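Local atomic coordinates of periplasmic binding protein (Veillonella parvula, PDB entry 4LJS), a protein that probably captures a metal-carrying ligand such as a siderophore or haem outside the cytoplasmic membrane and passes it to an ABC importer. Residues Ser28-Arg31 against Arg32-Phe36; Glu85-Asp88 against Lys89-Tyr92; Ala187-Ala190 against His191-Pro194. One frame throughout, in Å; residues are numbered along the deposited sequence.

Contact 1 of 3, residues Ser28-Arg31 against Arg32-Phe36; sequences SFVR and RGEPF
Phe36 folds its ring across the hairpin, bringing CE1 to 3.6 Å from Ser28 CB and CD1 to 3.7 Å from Val30 CG1, with the carbonyl carbon of Phe29 at its edge and in its plane. A chi1 of 69°, with CG between the backbone N and the carbonyl carbon, carries the ring over the partner strand. Beside it the two backbones are closely tied. Ser28 and Phe36 form an antiparallel hydrogen-bonded pair: Ser28 N gives a nearly straight bond to Phe36 O (3.1 Å, 175°), and Phe36 N returns one to Ser28 O (2.9 Å). Val30 N reaches Glu34 O at 3.0 Å. On the other face of the ladder, Phe29 CE2 lies 3.8 Å from Pro35 CB. The turn end is the exposed side. A type II turn from Arg31 to Glu34, with Gly33 at positive phi, is closed by Glu34 N to Arg31 O (2.9 Å). The exposed Arg31 and Glu34 side chains run alongside each other, but NE of Arg31 stays 5.0 Å from OE1 of Glu34. With an alanine at Phe36, Ser28 CB and Val30 CG1 would probably lose their common packing partner, leaving a gap beside Val30. This hairpin of strands 19-29 and 34-40 rests on Pro126 of helix 126-130 through Val30 and Phe36, and Ser28 OG hydrogen-bonds to Ile138 N of strand 135-138, an outermost strand of the parallel sheet.

Contact 2 of 3, residues Glu85-Asp88 against Lys89-Tyr92; sequences EAYD and KIPY
Ile90 N donates to Tyr87 O at 3.1 Å (156°). One residue earlier, Lys89 N makes a more bent bond to Ala86 O, also 3.1 Å (139°), and a weak one to Glu85 O at 3.5 Å. The side-chain charges are met outside the turn: Asp88 OD2 forms a salt bridge with Arg76, and Lys89 NZ with Asp65. Both main bonds span three residues rather than the four of an alpha-helix, a pattern consistent with the end of helix 84-89 tightening toward a 3-10 form as the chain passes into the loop leading to helix 100-106. Close by, Lys93 NZ bonds to Ile90 O and makes a cation-pi contact with the Tyr87 ring. Packing is carried by Ile90, whose CG1 lies anti to the carbonyl carbon (chi1 -62°) and is thereby laid alongside the last turn, 3.4 Å from Tyr87 O. From there CD1 reaches Tyr87 CD1 at 4.0 Å, the two side chains meeting at about a right angle. Lys89 CB sits 3.6 Å from Ala86 O, while its exposed chain bends away. Farther out, Tyr87 and Ile90 are buried together against Ile55 of helix 52-60, and Ile90 also touches Ile67 of strand 67-71.

Contact 3 of 3, residues Ala187-Ala190 against His191-Pro194; sequences AQTA and HEKP
His191 and Gln188 meet because a chi1 of 61° sets the His191 CG between its own backbone N and carbonyl carbon, folding the imidazole back toward the end of the helix. Its CE1 then stands 3.2 Å from Gln188 O, which lies at the ring edge and in the ring plane. The same turn of the ring presents ND1 to a water, 2.8 Å away, which donates in turn to Ala187 O at 3.1 Å. Ala187 O is thus linked to the following loop through the water, while Gln188 O has just the close approach of CE1 across this contact. In Glu192, CG stands anti to the carbonyl carbon (chi1 -60°) and rests 3.5 Å above one face of the His191 ring, offset toward the rim. Around these side chains the backbone makes a type I beta turn from Thr189 to Glu192, closed by Glu192 N to Thr189 O (3.0 Å, 158°). The turn follows helix 168-188 and leads toward strand 196-203. That helix follows the strands of the parallel sheet and precedes those of the mixed sheet, consistent with the long linking helix of siderophore-, haem- and cobalamin-binding proteins. Glu192, extended beyond CG, brings OE1 obliquely across Thr189, 3.7 Å from CG2. The Thr189 hydroxyl has its strongest partner back in the helix, Thr185 O, while the buried side chain packs on Tyr311 and Leu314. His191 lies on the exposed flank, as does Ala190.

All three contacts are local turns lying in series along the chain, and none touches another. Contacts 1 and 3 are at the surface, whereas contact 2 is partly buried, with Tyr87 and Ile90 turned into the protein. They hold different elements: contact 1 joins the two strands of a hairpin, while contacts 2 and 3 each finish a helix, and stand on opposite sides of the chain's centre with nearest atoms about 33 Å apart. Paired-strand bonds and aromatic packing dominate contact 1. Contact 2 combines helix-end bonds with an apolar inner side, its charged side chains finding their partners elsewhere in the chain; the more peripheral contact 3 uses a bridging water and an imidazole.

Contact 1 of 3, residues Ser28-Arg31 against Arg32-Phe36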
loop_
_atom_site.group_PDB
_atom_site.type_symbol
_atom_site.label_atom_id
_atom_site.label_comp_id
_atom_site.label_asym_id
_atom_site.label_seq_id
_atom_site.Cartn_x
_atom_site.Cartn_y
_atom_site.Cartn_z
ATOM N N SER A 28 -4.037 -17.318 4.428
ATOM C CA SER A 28 -4.132 -15.955 4.933
ATOM C C SER A 28 -4.128 -16.038 6.455
ATOM O O SER A 28 -3.966 -17.127 7.013
ATOM C CB SER A 28 -5.405 -15.284 4.414
ATOM O OG SER A 28 -5.370 -13.871 4.574
ATOM N N PHE A 29 -4.288 -14.903 7.129
ATOM C CA PHE A 29 -4.215 -14.870 8.592
ATOM C C PHE A 29 -5.294 -13.970 9.180
ATOM O O PHE A 29 -5.578 -12.903 8.645
ATOM C CB PHE A 29 -2.852 -14.341 9.062
ATOM C CG PHE A 29 -1.682 -15.094 8.510
ATOM C CD1 PHE A 29 -1.211 -14.829 7.230
ATOM C CD2 PHE A 29 -1.043 -16.065 9.276
ATOM C CE1 PHE A 29 -0.132 -15.528 6.716
ATOM C CE2 PHE A 29 0.036 -16.764 8.772
ATOM C CZ PHE A 29 0.494 -16.494 7.487
ATOM N N VAL A 30 -5.880 -14.387 10.294
ATOM C CA VAL A 30 -6.802 -13.521 11.007
ATOM C C VAL A 30 -6.019 -12.691 12.019
ATOM O O VAL A 30 -6.385 -11.563 12.336
ATOM C CB VAL A 30 -7.948 -14.324 11.670
ATOM C CG1 VAL A 30 -8.840 -14.930 10.597
ATOM C CG2 VAL A 30 -7.398 -15.414 12.568
ATOM N N ARG A 31 -4.924 -13.261 12.509
ATOM C CA ARG A 31 -3.990 -12.552 13.370
ATOM C C ARG A 31 -2.576 -13.031 13.076
ATOM O O ARG A 31 -2.377 -14.050 12.411
ATOM C CB ARG A 31 -4.317 -12.775 14.853
ATOM C CG ARG A 31 -5.563 -12.052 15.317
ATOM C CD ARG A 31 -5.732 -12.084 16.828
ATOM N NE ARG A 31 -6.877 -11.269 17.227
ATOM C CZ ARG A 31 -7.199 -10.965 18.481
ATOM N NH1 ARG A 31 -6.465 -11.407 19.499
ATOM N NH2 ARG A 31 -8.263 -10.210 18.715
ATOM N N ARG A 32 -1.595 -12.291 13.573
ATOM C CA ARG A 32 -0.206 -12.694 13.444
ATOM C C ARG A 32 -0.046 -14.083 14.054
ATOM O O ARG A 32 -0.363 -14.298 15.224
ATOM C CB ARG A 32 0.696 -11.684 14.149
ATOM C CG ARG A 32 2.179 -11.867 13.907
ATOM C CD ARG A 32 2.956 -10.772 14.625
ATOM N NE ARG A 32 4.391 -11.031 14.654
ATOM C CZ ARG A 32 4.998 -11.748 15.593
ATOM N NH1 ARG A 32 6.312 -11.933 15.544
ATOM N NH2 ARG A 32 4.291 -12.283 16.581
ATOM N N GLY A 33 0.400 -15.033 13.239
ATOM C CA GLY A 33 0.622 -16.392 13.699
ATOM C C GLY A 33 -0.629 -17.250 13.739
ATOM O O GLY A 33 -0.595 -18.375 14.239
ATOM N N GLU A 34 -1.734 -16.725 13.218
ATOM C CA GLU A 34 -2.990 -17.476 13.182
ATOM C C GLU A 34 -3.528 -17.621 11.756
ATOM O O GLU A 34 -4.337 -16.811 11.304
ATOM C CB GLU A 34 -4.031 -16.835 14.108
ATOM C CG GLU A 34 -3.690 -16.981 15.599
ATOM C CD GLU A 34 -4.684 -16.272 16.505
ATOM O OE1 GLU A 34 -5.815 -15.994 16.053
ATOM O OE2 GLU A 34 -4.331 -15.982 17.665
ATOM N N PRO A 35 -3.071 -18.664 11.042
ATOM C CA PRO A 35 -3.432 -18.844 9.633
ATOM C C PRO A 35 -4.767 -19.550 9.442
ATOM O O PRO A 35 -5.211 -20.320 10.294
ATOM C CB PRO A 35 -2.304 -19.737 9.104
ATOM C CG PRO A 35 -1.932 -20.587 10.297
ATOM C CD PRO A 35 -2.129 -19.702 11.511
ATOM N N PHE A 36 -5.404 -19.279 8.312
ATOM C CA PHE A 36 -6.548 -20.068 7.894
ATOM C C PHE A 36 -6.399 -20.329 6.412
ATOM O O PHE A 36 -5.734 -19.574 5.702
ATOM C CB PHE A 36 -7.880 -19.378 8.214
ATOM C CG PHE A 36 -8.145 -18.139 7.399
ATOM C CD1 PHE A 36 -7.549 -16.928 7.735
ATOM C CD2 PHE A 36 -9.008 -18.179 6.311
ATOM C CE1 PHE A 36 -7.807 -15.777 6.993
ATOM C CE2 PHE A 36 -9.274 -17.036 5.563
ATOM C CZ PHE A 36 -8.675 -15.830 5.906
#

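Contact 2 of 3, residues Glu85-Asp88 against Lys89-Tyr92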
loop_
_atom_site.group_PDB
_atom_site.type_symbol
_atom_site.label_atom_id
_atom_site.label_comp_id
_atom_site.label_asym_id
_atom_site.label_seq_id
_atom_site.Cartn_x
_atom_site.Cartn_y
_atom_site.Cartn_z
ATOM N N GLU A 85 -10.579 4.740 -14.771
ATOM C CA GLU A 85 -11.785 4.386 -15.526
ATOM C C GLU A 85 -12.479 3.167 -14.920
ATOM O O GLU A 85 -13.692 3.166 -14.729
ATOM C CB GLU A 85 -11.468 4.131 -16.999
ATOM C CG GLU A 85 -11.636 5.358 -17.887
ATOM C CD GLU A 85 -11.758 5.012 -19.365
ATOM O OE1 GLU A 85 -11.893 5.947 -20.183
ATOM O OE2 GLU A 85 -11.724 3.810 -19.710
ATOM N N ALA A 86 -11.697 2.137 -14.613
ATOM C CA ALA A 86 -12.225 0.934 -13.983
ATOM C C ALA A 86 -12.778 1.263 -12.600
ATOM O O ALA A 86 -13.840 0.776 -12.218
ATOM C CB ALA A 86 -11.135 -0.136 -13.885
ATOM N N TYR A 87 -12.044 2.085 -11.854
ATOM C CA TYR A 87 -12.503 2.536 -10.548
ATOM C C TYR A 87 -13.892 3.154 -10.618
ATOM O O TYR A 87 -14.763 2.825 -9.804
ATOM C CB TYR A 87 -11.532 3.546 -9.930
ATOM C CG TYR A 87 -12.019 4.042 -8.588
ATOM C CD1 TYR A 87 -11.964 3.223 -7.470
ATOM C CD2 TYR A 87 -12.555 5.321 -8.443
ATOM C CE1 TYR A 87 -12.429 3.662 -6.237
ATOM C CE2 TYR A 87 -13.012 5.772 -7.217
ATOM C CZ TYR A 87 -12.946 4.937 -6.116
ATOM O OH TYR A 87 -13.404 5.377 -4.891
ATOM N N ASP A 88 -14.092 4.040 -11.595
ATOM C CA ASP A 88 -15.364 4.743 -11.759
ATOM C C ASP A 88 -16.547 3.796 -11.956
ATOM O O ASP A 88 -17.674 4.133 -11.605
ATOM C CB ASP A 88 -15.310 5.734 -12.936
ATOM C CG ASP A 88 -14.313 6.870 -12.712
ATOM O OD1 ASP A 88 -13.931 7.129 -11.552
ATOM O OD2 ASP A 88 -13.918 7.514 -13.705
ATOM N N LYS A 89 -16.301 2.618 -12.519
ATOM C CA LYS A 89 -17.392 1.684 -12.802
ATOM C C LYS A 89 -17.890 0.918 -11.573
ATOM O O LYS A 89 -18.959 0.318 -11.605
ATOM C CB LYS A 89 -16.980 0.685 -13.877
ATOM C CG LYS A 89 -16.892 1.251 -15.281
ATOM C CD LYS A 89 -16.588 0.130 -16.261
ATOM C CE LYS A 89 -17.524 -1.063 -16.035
ATOM N NZ LYS A 89 -17.125 -2.280 -16.801
ATOM N N ILE A 90 -17.103 0.911 -10.505
ATOM C CA ILE A 90 -17.477 0.171 -9.302
ATOM C C ILE A 90 -18.784 0.716 -8.737
ATOM O O ILE A 90 -18.879 1.901 -8.420
ATOM C CB ILE A 90 -16.361 0.221 -8.245
ATOM C CG1 ILE A 90 -15.093 -0.451 -8.792
ATOM C CG2 ILE A 90 -16.795 -0.462 -6.945
ATOM C CD1 ILE A 90 -13.870 -0.211 -7.920
ATOM N N PRO A 91 -19.810 -0.148 -8.650
ATOM C CA PRO A 91 -21.152 0.206 -8.170
ATOM C C PRO A 91 -21.185 0.839 -6.765
ATOM O O PRO A 91 -21.800 1.889 -6.602
ATOM C CB PRO A 91 -21.883 -1.139 -8.170
ATOM C CG PRO A 91 -21.193 -1.936 -9.228
ATOM C CD PRO A 91 -19.748 -1.542 -9.131
ATOM N N TYR A 92 -20.550 0.221 -5.773
ATOM C CA TYR A 92 -20.610 0.743 -4.405
ATOM C C TYR A 92 -19.248 1.234 -3.941
ATOM O O TYR A 92 -18.302 0.452 -3.865
ATOM C CB TYR A 92 -21.104 -0.330 -3.426
ATOM C CG TYR A 92 -22.513 -0.844 -3.657
ATOM C CD1 TYR A 92 -23.614 -0.198 -3.098
ATOM C CD2 TYR A 92 -22.740 -1.991 -4.412
ATOM C CE1 TYR A 92 -24.923 -0.678 -3.301
ATOM C CE2 TYR A 92 -24.035 -2.479 -4.623
ATOM C CZ TYR A 92 -25.122 -1.821 -4.061
ATOM O OH TYR A 92 -26.398 -2.313 -4.265
#

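Contact 3 of 3, residues Ala187-Ala190 against His191-Pro194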
loop_
_atom_site.group_PDB
_atom_site.type_symbol
_atom_site.label_atom_id
_atom_site.label_comp_id
_atom_site.label_asym_id
_atom_site.label_seq_id
_atom_site.Cartn_x
_atom_site.Cartn_y
_atom_site.Cartn_z
ATOM N N ALA A 187 22.343 -1.926 -7.918
ATOM C CA ALA A 187 23.511 -2.320 -8.718
ATOM C C ALA A 187 24.242 -1.126 -9.337
ATOM O O ALA A 187 25.466 -1.109 -9.395
ATOM C CB ALA A 187 23.126 -3.334 -9.798
ATOM N N GLN A 188 23.490 -0.124 -9.790
ATOM C CA GLN A 188 24.093 1.029 -10.458
ATOM C C GLN A 188 24.818 1.974 -9.495
ATOM O O GLN A 188 25.594 2.822 -9.922
ATOM C CB GLN A 188 23.037 1.807 -11.249
ATOM C CG GLN A 188 22.355 0.999 -12.340
ATOM C CD GLN A 188 23.336 0.450 -13.367
ATOM O OE1 GLN A 188 24.231 1.159 -13.831
ATOM N NE2 GLN A 188 23.174 -0.824 -13.721
ATOM N N THR A 189 24.571 1.813 -8.198
ATOM C CA THR A 189 25.087 2.743 -7.195
ATOM C C THR A 189 25.945 2.087 -6.110
ATOM O O THR A 189 26.285 2.729 -5.117
ATOM C CB THR A 189 23.936 3.445 -6.480
ATOM O OG1 THR A 189 23.133 2.458 -5.816
ATOM C CG2 THR A 189 23.076 4.228 -7.483
ATOM N N ALA A 190 26.291 0.817 -6.293
ATOM C CA ALA A 190 26.997 0.064 -5.259
ATOM C C ALA A 190 28.390 0.622 -4.954
ATOM O O ALA A 190 28.910 0.426 -3.865
ATOM C CB ALA A 190 27.078 -1.414 -5.635
ATOM N N HIS A 191 28.978 1.326 -5.911
ATOM C CA HIS A 191 30.299 1.916 -5.731
ATOM C C HIS A 191 30.258 3.245 -4.980
ATOM O O HIS A 191 31.303 3.803 -4.645
ATOM C CB HIS A 191 30.953 2.142 -7.090
ATOM C CG HIS A 191 30.191 3.084 -7.965
ATOM N ND1 HIS A 191 28.991 2.745 -8.554
ATOM C CD2 HIS A 191 30.452 4.356 -8.348
ATOM C CE1 HIS A 191 28.549 3.766 -9.264
ATOM N NE2 HIS A 191 29.416 4.756 -9.155
ATOM N N GLU A 192 29.054 3.749 -4.722
ATOM C CA GLU A 192 28.883 5.047 -4.075
ATOM C C GLU A 192 28.594 4.890 -2.585
ATOM O O GLU A 192 28.208 3.815 -2.135
ATOM C CB GLU A 192 27.749 5.837 -4.745
ATOM C CG GLU A 192 27.970 6.112 -6.231
ATOM C CD GLU A 192 26.774 6.778 -6.902
ATOM O OE1 GLU A 192 25.646 6.674 -6.375
ATOM O OE2 GLU A 192 26.964 7.409 -7.963
ATOM N N LYS A 193 28.788 5.965 -1.826
ATOM C CA LYS A 193 28.415 5.990 -0.414
ATOM C C LYS A 193 26.898 5.960 -0.283
ATOM O O LYS A 193 26.212 6.784 -0.888
ATOM C CB LYS A 193 28.966 7.245 0.265
ATOM C CG LYS A 193 28.605 7.367 1.737
ATOM C CD LYS A 193 29.401 8.478 2.411
ATOM C CE LYS A 193 29.078 8.563 3.898
ATOM N NZ LYS A 193 29.921 9.569 4.608
ATOM N N PRO A 194 26.370 5.008 0.506
ATOM C CA PRO A 194 24.924 4.874 0.714
ATOM C C PRO A 194 24.351 6.146 1.318
ATOM O O PRO A 194 24.940 6.681 2.252
ATOM C CB PRO A 194 24.813 3.730 1.729
ATOM C CG PRO A 194 26.107 3.000 1.639
ATOM C CD PRO A 194 27.134 4.037 1.306
HETATM O O HOH W 1 28.215 0.247 -9.421
HETATM O O HOH W 2 26.245 2.447 -1.780
#